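Local coordinates for protein RickCE (Rickettsia bellii, PDB 5HAM) that probably works as a bacterial effector protease of the CE clan, a deubiquitinase that cleaves ubiquitin from its conjugates, at residues Ile128-Ile138 with Leu150-Ile161; Thr164-Ser172 with Gln205-Phe214. One frame throughout, in Å; residues are numbered along the deposited sequence.

Contact 1 of 2, residues Ile128-Ile138 with Leu150-Ile161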
# COMPACT_ATOMS: atom_id res chain seq x y z
N ILE A 128 -0.82 16.73 -13.64
CA ILE A 128 -1.77 17.81 -13.33
C ILE A 128 -1.18 19.20 -13.56
O ILE A 128 -1.92 20.16 -13.76
CB ILE A 128 -2.31 17.71 -11.89
CG1 ILE A 128 -1.16 17.83 -10.88
CG2 ILE A 128 -3.06 16.39 -11.73
CD1 ILE A 128 -1.58 17.59 -9.44
N LYS A 129 0.14 19.30 -13.57
CA LYS A 129 0.78 20.60 -13.68
C LYS A 129 1.21 20.93 -15.11
O LYS A 129 1.26 22.09 -15.49
CB LYS A 129 1.95 20.70 -12.71
CG LYS A 129 2.51 22.08 -12.55
CD LYS A 129 3.19 22.19 -11.19
CE LYS A 129 4.45 21.35 -11.12
NZ LYS A 129 5.57 22.06 -11.81
N ASP A 130 1.50 19.91 -15.91
CA ASP A 130 2.00 20.14 -17.27
C ASP A 130 1.18 19.50 -18.38
O ASP A 130 1.20 19.98 -19.52
CB ASP A 130 3.45 19.67 -17.38
CG ASP A 130 4.39 20.47 -16.51
OD1 ASP A 130 4.17 21.69 -16.35
OD2 ASP A 130 5.35 19.87 -15.96
N ASN A 131 0.45 18.43 -18.07
CA ASN A 131 -0.24 17.65 -19.10
C ASN A 131 -1.76 17.85 -19.17
O ASN A 131 -2.46 17.07 -19.81
CB ASN A 131 0.09 16.16 -18.98
CG ASN A 131 1.58 15.89 -19.04
OD1 ASN A 131 2.33 16.66 -19.64
ND2 ASN A 131 2.02 14.80 -18.42
N GLY A 132 -2.27 18.87 -18.49
CA GLY A 132 -3.68 19.23 -18.59
C GLY A 132 -4.70 18.40 -17.82
O GLY A 132 -5.90 18.64 -17.93
N LYS A 133 -4.24 17.43 -17.04
CA LYS A 133 -5.15 16.58 -16.26
C LYS A 133 -5.72 17.37 -15.09
O LYS A 133 -5.03 18.23 -14.52
CB LYS A 133 -4.42 15.33 -15.76
CG LYS A 133 -3.69 14.57 -16.85
CD LYS A 133 -4.65 13.97 -17.85
CE LYS A 133 -3.91 13.17 -18.88
NZ LYS A 133 -4.80 12.70 -19.98
N GLU A 134 -6.96 17.10 -14.71
CA GLU A 134 -7.48 17.79 -13.54
C GLU A 134 -7.28 17.03 -12.23
O GLU A 134 -7.42 17.60 -11.15
CB GLU A 134 -8.93 18.28 -13.73
CG GLU A 134 -9.98 17.22 -13.82
CD GLU A 134 -11.39 17.81 -13.78
OE1 GLU A 134 -11.79 18.48 -14.76
OE2 GLU A 134 -12.09 17.63 -12.76
N ALA A 135 -6.94 15.75 -12.32
CA ALA A 135 -6.62 14.94 -11.14
C ALA A 135 -5.76 13.75 -11.49
O ALA A 135 -5.86 13.17 -12.57
CB ALA A 135 -7.90 14.48 -10.41
N ALA A 136 -4.89 13.39 -10.55
CA ALA A 136 -4.10 12.18 -10.65
C ALA A 136 -4.47 11.35 -9.43
O ALA A 136 -4.44 11.84 -8.30
CB ALA A 136 -2.63 12.49 -10.65
N VAL A 137 -4.86 10.11 -9.68
CA VAL A 137 -5.29 9.23 -8.61
C VAL A 137 -4.20 8.18 -8.36
O VAL A 137 -3.77 7.47 -9.27
CB VAL A 137 -6.62 8.55 -8.99
CG1 VAL A 137 -7.11 7.60 -7.88
CG2 VAL A 137 -7.67 9.61 -9.33
N ILE A 138 -3.74 8.11 -7.11
CA ILE A 138 -2.69 7.18 -6.73
C ILE A 138 -3.16 6.23 -5.63
O ILE A 138 -3.40 6.65 -4.49
CB ILE A 138 -1.45 7.92 -6.19
CG1 ILE A 138 -1.08 9.11 -7.10
CG2 ILE A 138 -0.28 6.94 -6.02
CD1 ILE A 138 0.07 9.98 -6.56
N LEU A 150 -4.64 8.39 -2.64
CA LEU A 150 -4.16 9.76 -2.61
C LEU A 150 -4.44 10.42 -3.96
O LEU A 150 -3.97 9.95 -4.99
CB LEU A 150 -2.67 9.79 -2.30
CG LEU A 150 -2.05 11.18 -2.20
CD1 LEU A 150 -2.54 11.89 -0.92
CD2 LEU A 150 -0.53 11.12 -2.24
N VAL A 151 -5.20 11.51 -3.96
CA VAL A 151 -5.55 12.20 -5.19
C VAL A 151 -4.87 13.57 -5.27
O VAL A 151 -4.93 14.36 -4.33
CB VAL A 151 -7.07 12.36 -5.35
CG1 VAL A 151 -7.40 12.95 -6.71
CG2 VAL A 151 -7.76 11.02 -5.16
N ALA A 152 -4.21 13.82 -6.39
CA ALA A 152 -3.41 15.02 -6.58
C ALA A 152 -4.11 15.97 -7.53
O ALA A 152 -4.54 15.58 -8.62
CB ALA A 152 -2.06 14.64 -7.15
N LYS A 153 -4.21 17.23 -7.11
CA LYS A 153 -4.82 18.26 -7.94
C LYS A 153 -3.99 19.53 -7.89
O LYS A 153 -3.17 19.73 -6.99
CB LYS A 153 -6.25 18.54 -7.50
CG LYS A 153 -7.19 17.38 -7.74
CD LYS A 153 -8.58 17.71 -7.26
CE LYS A 153 -9.47 16.49 -7.31
NZ LYS A 153 -10.80 16.76 -6.70
N TYR A 154 -4.21 20.40 -8.86
CA TYR A 154 -3.36 21.55 -9.04
C TYR A 154 -4.18 22.81 -9.23
O TYR A 154 -5.01 22.89 -10.15
CB TYR A 154 -2.47 21.35 -10.25
CG TYR A 154 -1.51 22.49 -10.48
CD1 TYR A 154 -0.50 22.76 -9.58
CD2 TYR A 154 -1.62 23.29 -11.60
CE1 TYR A 154 0.38 23.79 -9.77
CE2 TYR A 154 -0.73 24.33 -11.82
CZ TYR A 154 0.26 24.57 -10.89
OH TYR A 154 1.14 25.60 -11.08
N ASP A 155 -3.96 23.79 -8.37
CA ASP A 155 -4.52 25.12 -8.55
C ASP A 155 -3.51 26.03 -9.26
O ASP A 155 -2.56 26.52 -8.64
CB ASP A 155 -4.92 25.72 -7.21
CG ASP A 155 -5.61 27.05 -7.37
OD1 ASP A 155 -6.60 27.10 -8.13
OD2 ASP A 155 -5.16 28.04 -6.76
N LYS A 156 -3.72 26.25 -10.55
CA LYS A 156 -2.79 27.03 -11.37
C LYS A 156 -2.74 28.49 -10.94
O LYS A 156 -1.66 29.09 -10.93
CB LYS A 156 -3.14 26.94 -12.85
CG LYS A 156 -2.11 27.57 -13.77
N LYS A 157 -3.89 29.04 -10.58
CA LYS A 157 -3.97 30.44 -10.18
C LYS A 157 -3.04 30.73 -9.01
O LYS A 157 -2.46 31.80 -8.93
CB LYS A 157 -5.41 30.82 -9.82
CG LYS A 157 -5.69 32.32 -9.86
N ASP A 158 -2.89 29.76 -8.11
CA ASP A 158 -2.00 29.93 -6.96
C ASP A 158 -0.74 29.09 -7.06
O ASP A 158 0.10 29.10 -6.15
CB ASP A 158 -2.73 29.62 -5.65
CG ASP A 158 -3.94 30.51 -5.43
OD1 ASP A 158 -4.17 30.92 -4.28
OD2 ASP A 158 -4.65 30.81 -6.41
N ASN A 159 -0.58 28.39 -8.18
CA ASN A 159 0.55 27.48 -8.37
C ASN A 159 0.68 26.54 -7.16
O ASN A 159 1.72 26.45 -6.52
CB ASN A 159 1.85 28.26 -8.61
CG ASN A 159 2.99 27.36 -9.00
OD1 ASN A 159 2.77 26.26 -9.51
ND2 ASN A 159 4.22 27.79 -8.73
N GLN A 160 -0.42 25.86 -6.86
CA GLN A 160 -0.55 25.14 -5.60
C GLN A 160 -0.96 23.70 -5.81
O GLN A 160 -2.03 23.43 -6.37
CB GLN A 160 -1.59 25.85 -4.74
CG GLN A 160 -1.86 25.16 -3.43
CD GLN A 160 -0.62 25.05 -2.59
OE1 GLN A 160 -0.18 26.02 -1.99
NE2 GLN A 160 -0.03 23.85 -2.56
N ILE A 161 -0.12 22.77 -5.37
CA ILE A 161 -0.45 21.34 -5.38
C ILE A 161 -1.27 20.97 -4.15
O ILE A 161 -0.92 21.30 -3.02
CB ILE A 161 0.82 20.45 -5.42
CG1 ILE A 161 1.62 20.67 -6.70
CG2 ILE A 161 0.43 19.00 -5.35
CD1 ILE A 161 0.99 20.03 -7.92
O HOH W 1 -6.05 20.12 -10.95

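Contact 2 of 2, residues Thr164-Ser172 with Gln205-Phe214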
# COMPACT_ATOMS: atom_id res chain seq x y z
N THR A 164 -5.22 14.95 -1.64
CA THR A 164 -6.33 14.52 -0.81
C THR A 164 -6.25 13.03 -0.55
O THR A 164 -6.14 12.24 -1.49
CB THR A 164 -7.65 14.88 -1.49
OG1 THR A 164 -7.66 16.28 -1.74
CG2 THR A 164 -8.83 14.51 -0.61
N PHE A 165 -6.30 12.66 0.73
CA PHE A 165 -6.13 11.27 1.16
C PHE A 165 -7.33 10.72 1.93
O PHE A 165 -7.98 11.43 2.69
CB PHE A 165 -4.88 11.18 2.04
CG PHE A 165 -4.63 9.82 2.63
CD1 PHE A 165 -3.93 8.85 1.91
CD2 PHE A 165 -5.05 9.52 3.92
CE1 PHE A 165 -3.67 7.60 2.47
CE2 PHE A 165 -4.80 8.28 4.49
CZ PHE A 165 -4.10 7.31 3.76
N ASN A 166 -7.62 9.44 1.75
CA ASN A 166 -8.45 8.76 2.73
C ASN A 166 -8.10 7.30 2.99
O ASN A 166 -7.65 6.60 2.09
CB ASN A 166 -9.93 8.88 2.43
CG ASN A 166 -10.78 8.56 3.65
OD1 ASN A 166 -10.71 9.26 4.66
ND2 ASN A 166 -11.57 7.50 3.57
N ASP A 167 -8.31 6.87 4.23
CA ASP A 167 -8.12 5.48 4.63
C ASP A 167 -9.47 5.00 5.14
O ASP A 167 -9.96 5.49 6.16
CB ASP A 167 -7.05 5.38 5.73
CG ASP A 167 -6.70 3.92 6.13
OD1 ASP A 167 -7.46 2.97 5.87
OD2 ASP A 167 -5.63 3.74 6.74
N SER A 168 -10.08 4.06 4.43
CA SER A 168 -11.41 3.55 4.81
C SER A 168 -11.46 2.89 6.19
O SER A 168 -12.52 2.85 6.83
CB SER A 168 -11.97 2.60 3.73
OG SER A 168 -11.08 1.53 3.41
N LEU A 169 -10.33 2.36 6.66
CA LEU A 169 -10.25 1.76 7.99
C LEU A 169 -10.32 2.79 9.12
O LEU A 169 -10.43 2.41 10.29
CB LEU A 169 -8.96 0.94 8.15
CG LEU A 169 -8.78 -0.34 7.31
CD1 LEU A 169 -7.33 -0.81 7.34
CD2 LEU A 169 -9.72 -1.44 7.80
N GLY A 170 -10.21 4.07 8.78
CA GLY A 170 -10.26 5.13 9.77
C GLY A 170 -8.92 5.54 10.39
O GLY A 170 -8.91 6.20 11.43
N ASN A 171 -7.80 5.15 9.79
CA ASN A 171 -6.49 5.67 10.19
C ASN A 171 -6.23 7.01 9.52
O ASN A 171 -6.75 7.27 8.43
CB ASN A 171 -5.37 4.73 9.77
CG ASN A 171 -5.54 3.35 10.30
OD1 ASN A 171 -5.42 3.12 11.50
ND2 ASN A 171 -5.82 2.41 9.41
N SER A 172 -5.42 7.85 10.14
CA SER A 172 -5.04 9.11 9.52
C SER A 172 -3.96 8.80 8.49
O SER A 172 -3.46 7.69 8.44
CB SER A 172 -4.48 10.09 10.54
OG SER A 172 -3.11 9.81 10.80
N GLN A 205 -15.17 1.50 6.84
CA GLN A 205 -15.41 0.12 7.24
C GLN A 205 -14.14 -0.45 7.83
O GLN A 205 -13.05 -0.23 7.30
CB GLN A 205 -15.87 -0.72 6.04
CG GLN A 205 -16.20 -2.16 6.40
CD GLN A 205 -17.08 -2.82 5.37
OE1 GLN A 205 -17.80 -2.15 4.63
NE2 GLN A 205 -17.03 -4.15 5.31
N THR A 206 -14.26 -1.17 8.94
CA THR A 206 -13.07 -1.67 9.62
C THR A 206 -12.60 -3.04 9.17
O THR A 206 -11.65 -3.57 9.71
CB THR A 206 -13.22 -1.66 11.14
OG1 THR A 206 -14.31 -2.51 11.50
CG2 THR A 206 -13.51 -0.25 11.61
N ASP A 207 -13.26 -3.62 8.17
CA ASP A 207 -12.75 -4.83 7.56
C ASP A 207 -11.66 -4.48 6.56
O ASP A 207 -11.88 -3.69 5.63
CB ASP A 207 -13.86 -5.60 6.85
CG ASP A 207 -15.03 -5.89 7.75
OD1 ASP A 207 -15.12 -5.27 8.83
OD2 ASP A 207 -15.88 -6.73 7.38
N GLN A 208 -10.48 -5.07 6.75
CA GLN A 208 -9.39 -4.85 5.81
C GLN A 208 -9.75 -5.38 4.42
O GLN A 208 -9.20 -4.94 3.42
CB GLN A 208 -8.07 -5.45 6.32
CG GLN A 208 -6.88 -5.12 5.42
CD GLN A 208 -5.59 -4.99 6.19
OE1 GLN A 208 -5.59 -4.87 7.42
NE2 GLN A 208 -4.46 -5.02 5.48
N SER A 209 -10.69 -6.31 4.36
CA SER A 209 -11.17 -6.79 3.07
C SER A 209 -11.80 -5.67 2.25
O SER A 209 -11.81 -5.72 1.02
CB SER A 209 -12.19 -7.92 3.27
OG SER A 209 -13.23 -7.52 4.14
N ALA A 210 -12.32 -4.65 2.93
CA ALA A 210 -13.08 -3.61 2.25
C ALA A 210 -12.22 -2.44 1.77
O ALA A 210 -12.72 -1.58 1.02
CB ALA A 210 -14.25 -3.12 3.13
N CYS A 211 -10.95 -2.41 2.18
CA CYS A 211 -10.00 -1.36 1.75
C CYS A 211 -9.96 -1.08 0.26
O CYS A 211 -9.96 0.08 -0.16
CB CYS A 211 -8.58 -1.65 2.23
SG CYS A 211 -8.41 -1.46 4.02
N GLY A 212 -9.91 -2.12 -0.56
CA GLY A 212 -9.86 -1.92 -2.00
C GLY A 212 -11.18 -1.43 -2.56
O GLY A 212 -11.21 -0.64 -3.53
N VAL A 213 -12.28 -1.87 -1.96
CA VAL A 213 -13.60 -1.45 -2.41
C VAL A 213 -13.72 0.07 -2.29
O VAL A 213 -14.08 0.75 -3.25
CB VAL A 213 -14.73 -2.14 -1.59
CG1 VAL A 213 -16.08 -1.89 -2.24
CG2 VAL A 213 -14.48 -3.64 -1.48
N PHE A 214 -13.40 0.59 -1.10
CA PHE A 214 -13.51 2.02 -0.82
C PHE A 214 -12.39 2.87 -1.42
O PHE A 214 -12.61 4.05 -1.75
CB PHE A 214 -13.62 2.27 0.68
CG PHE A 214 -14.99 2.01 1.21
CD1 PHE A 214 -15.97 2.98 1.13
CD2 PHE A 214 -15.31 0.77 1.77
CE1 PHE A 214 -17.24 2.76 1.60
CE2 PHE A 214 -16.58 0.52 2.24
CZ PHE A 214 -17.56 1.52 2.16
O HOH W 2 -9.09 2.72 1.85
O HOH W 3 -12.08 -0.74 4.62

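Contact 1 of 2, residues Ile128-Ile138 with Leu150-Ile161
Ile128, at the end of helix 96-130, meets strand 147-155 through a chi1 of 62°, which sets CG1 between its backbone N and carbonyl carbon, and an extended chi2 then carries CD1 onto the 150-161 segment. There CD1 lies 3.8 Å from Ala152 CB and 3.9 Å from Ile161 CD1, while CG1 packs on Tyr154 CB and CG2 faces the Ala152 carbonyl. Lys129 starts with CG opposite its backbone N and bends further out, so that its aliphatic part crosses the Tyr154 ring. The CG atom stands 3.9 Å from the ring centroid and 18° off the normal, a CH-pi contact over one face, displaced toward the rim.

Beyond the turn the two segments pair as antiparallel strands. Ala136 and Ala152 form a hydrogen-bonded pair, in which Ala152 N reaches Ala136 O at 2.8 Å with an almost straight N-H angle of 173°; Ile138 and Leu150 repeat that pattern. Between them Val137 and Val151 make the non-hydrogen-bonded pair, their side chains on the face that touches helix 211-223, whereas the alanine pair and Ile138 sit on the other face, against helix 96-130. Where the strands part, a water bridges them, 2.9 Å from Glu134 O and 2.8 Å from Tyr154 N. Lys153 runs extended past this point: its CG lies 3.4 Å from Glu134 O, and its NZ is hydrogen-bonded to the carbonyl of Ile222.

The turn from strand 147-155 to strand 160-166 carries a G1 bulge, with Asn159 and Gln160 both facing Asp155. The paired part belongs to the beta hairpin of strands 135-141 and 147-155 in the central mixed sheet of the protease fold, with the end of helix 96-130 laid over its open end.

Contact 2 of 2, residues Thr164-Ser172 with Gln205-Phe214
One direct backbone bond joins the two segments: Gln205 N donates to Ser168 O over 3.0 Å. Beside it, Leu169 CA makes a longer C-H...O contact with Gln205 O. Water carries further polar links; one molecule accepts from Ser168 OG at 2.8 Å and donates to the backbone carbonyl oxygens of Gln205 and Asp207, so that it joins the serine hydroxyl oxygen to both.

Within the 164-172 segment, Asp167 shapes the turn. Its OD1 takes Leu169 N in an Asx turn, and its OD2 takes Asn171 ND2 at 3.0 Å as well as His146 NE2. With Cys211 of helix 211-223, this His-Asp-Cys set is consistent with the catalytic triad of CE-clan cysteine proteases. Gln205, six residues before the cysteine, matches in sequence the usual oxyanion-hole glutamine of these enzymes, but its side chain is turned away here.

Van der Waals packing completes the contact. The apolar pair is Leu169 with the cysteine, CG lying 3.5 Å from Cys211 SG, while CD2 reaches Thr206 O at 3.5 Å. A chi1 of 55° tucks Ser168 OG near Cys211 CA, and Ser168 CB rests 3.5 Å from Phe214 CB.

How the contacts relate
Both contacts include part of strand 160-166; in contact 2 the turn that follows it does the touching. They meet where Val151 N lies 2.7 Å from Thr164 O, a probable hydrogen bond between neighbouring strands. Their centres are 23 Å apart. Contact 1, centred about 22 Å from the centre of the chain, has 9 of its 14 touching residues buried; contact 2, at about 11 Å, is only partly buried. The first joins strands, and the end of helix 96-130 to them, by paired backbone bonds, aliphatic packing and a CH-pi contact. The second joins a turn to helix 211-223 and the loop before it with one direct backbone bond, helped by water, and it lies at the probable active site.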